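Local coordinates for protein profilin II (Homo sapiens, PDB 1D1J) that binds actin and poly-L-proline stretches, and as a profilin probably helps to control actin filament assembly, at residues C16-A20 against A33-F39. Numbering follows the deposited sequence.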
loop_
_atom_site.group_PDB
_atom_site.type_symbol
_atom_site.label_atom_id
_atom_site.label_comp_id
_atom_site.label_asym_id
_atom_site.label_seq_id
_atom_site.Cartn_x
_atom_site.Cartn_y
_atom_site.Cartn_z
ATOM N N CYS A 16 -4.905 -16.371 14.539
ATOM C CA CYS A 16 -6.366 -16.328 14.551
ATOM C C CYS A 16 -6.984 -17.713 14.739
ATOM O O CYS A 16 -6.412 -18.730 14.323
ATOM C CB CYS A 16 -6.896 -15.726 13.247
ATOM S SG CYS A 16 -6.542 -13.971 13.020
ATOM N N GLN A 17 -8.143 -17.743 15.392
ATOM C CA GLN A 17 -8.875 -18.985 15.608
ATOM C C GLN A 17 -10.035 -19.032 14.603
ATOM O O GLN A 17 -10.584 -20.099 14.316
ATOM C CB GLN A 17 -9.397 -19.060 17.044
ATOM C CG GLN A 17 -10.075 -17.789 17.507
ATOM C CD GLN A 17 -10.787 -17.943 18.824
ATOM O OE1 GLN A 17 -11.883 -18.486 18.881
ATOM N NE2 GLN A 17 -10.182 -17.441 19.891
ATOM N N GLU A 18 -10.387 -17.859 14.067
ATOM C CA GLU A 18 -11.457 -17.715 13.071
ATOM C C GLU A 18 -11.180 -16.537 12.137
ATOM O O GLU A 18 -10.506 -15.579 12.516
ATOM C CB GLU A 18 -12.806 -17.440 13.740
ATOM C CG GLU A 18 -13.367 -18.538 14.584
ATOM C CD GLU A 18 -14.741 -18.188 15.104
ATOM O OE1 GLU A 18 -15.528 -17.609 14.323
ATOM O OE2 GLU A 18 -15.035 -18.490 16.284
ATOM N N ALA A 19 -11.763 -16.589 10.942
ATOM C CA ALA A 19 -11.631 -15.530 9.940
ATOM C C ALA A 19 -12.813 -15.631 8.977
ATOM O O ALA A 19 -13.268 -16.740 8.669
ATOM C CB ALA A 19 -10.322 -15.667 9.185
ATOM N N ALA A 20 -13.284 -14.489 8.476
ATOM C CA ALA A 20 -14.426 -14.474 7.564
ATOM C C ALA A 20 -14.491 -13.243 6.665
ATOM O O ALA A 20 -13.940 -12.191 6.994
ATOM C CB ALA A 20 -15.737 -14.596 8.362
ATOM N N ALA A 33 -16.217 -18.253 5.743
ATOM C CA ALA A 33 -15.897 -18.233 7.165
ATOM C C ALA A 33 -15.296 -19.547 7.643
ATOM O O ALA A 33 -15.503 -20.601 7.031
ATOM C CB ALA A 33 -17.153 -17.905 7.986
ATOM N N THR A 34 -14.543 -19.463 8.740
ATOM C CA THR A 34 -13.918 -20.628 9.355
ATOM C C THR A 34 -15.024 -21.614 9.720
ATOM O O THR A 34 -16.059 -21.227 10.270
ATOM C CB THR A 34 -13.148 -20.234 10.644
ATOM O OG1 THR A 34 -11.940 -19.548 10.290
ATOM C CG2 THR A 34 -12.804 -21.467 11.489
ATOM N N ALA A 35 -14.819 -22.879 9.370
ATOM C CA ALA A 35 -15.794 -23.916 9.666
ATOM C C ALA A 35 -15.792 -24.159 11.170
ATOM O O ALA A 35 -14.726 -24.224 11.792
ATOM C CB ALA A 35 -15.445 -25.189 8.920
ATOM N N GLY A 36 -16.988 -24.211 11.753
ATOM C CA GLY A 36 -17.118 -24.446 13.182
ATOM C C GLY A 36 -17.103 -23.214 14.076
ATOM O O GLY A 36 -17.261 -23.341 15.293
ATOM N N GLY A 37 -16.936 -22.028 13.495
ATOM C CA GLY A 37 -16.907 -20.818 14.303
ATOM C C GLY A 37 -18.215 -20.038 14.358
ATOM O O GLY A 37 -19.203 -20.427 13.721
ATOM N N VAL A 38 -18.218 -18.942 15.121
ATOM C CA VAL A 38 -19.396 -18.085 15.251
ATOM C C VAL A 38 -19.551 -17.139 14.053
ATOM O O VAL A 38 -20.673 -16.768 13.709
ATOM C CB VAL A 38 -19.394 -17.257 16.574
ATOM C CG1 VAL A 38 -19.286 -18.188 17.777
ATOM C CG2 VAL A 38 -18.269 -16.222 16.582
ATOM N N PHE A 39 -18.429 -16.763 13.424
ATOM C CA PHE A 39 -18.424 -15.875 12.248
ATOM C C PHE A 39 -19.270 -16.481 11.131
ATOM O O PHE A 39 -19.834 -15.782 10.291
ATOM C CB PHE A 39 -16.995 -15.673 11.719
ATOM C CG PHE A 39 -16.144 -14.761 12.563
ATOM C CD1 PHE A 39 -16.616 -14.251 13.772
ATOM C CD2 PHE A 39 -14.862 -14.410 12.141
ATOM C CE1 PHE A 39 -15.827 -13.408 14.542
ATOM C CE2 PHE A 39 -14.069 -13.569 12.908
ATOM C CZ PHE A 39 -14.550 -13.066 14.109
HETATM O O HOH W 1 -16.536 -18.944 11.525
#
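Glu18 sets carboxylate oxygen OE1 over one face of the Phe39 ring, 3.4 Å from Phe39 CG. CG of Glu18 stands beside its own backbone N (chi1 -66°). The chain runs extended from there, which carries the carboxylate across to the backbone of residues 37-39. Phe39 N gives Glu18 OE1 a nearly straight hydrogen bond of 3.2 Å, at 171°. Val38 N gives Glu18 OE2 a weak one of 3.4 Å. The carboxylate thus receives two successive backbone N-H groups, the Val38 one only weakly. Gly37 CA lies 3.5 Å from Glu18 OE1. A water donates to both Glu18 OE1 and Thr34 O, tying the acid to the type II turn from Thr34 to Gly37.

Just past the end of strand 30-33, Thr34 makes two bonds to Ala19, one through its side chain and one through its backbone. Its OG1 accepts from Ala19 N at 3.0 Å, and its N donates to Ala19 O. Both bonds are bent, at 136°. Ala20 and Ala33 form an antiparallel non-hydrogen-bonded pair, and their CB atoms touch at 3.6 Å. Ala20 CB also meets Phe39 CB.

The contact joins strand 16-23 to the loop between edge strand 30-33 and helix 44-51. On its other edge, strand 16-23 pairs with strand 108-114, where Gln17 and Glu18 form a classic bulge opposite Met113. Phe39 packs on Ile111 and Met113 of that strand, and Cys16 touches helix 120-136.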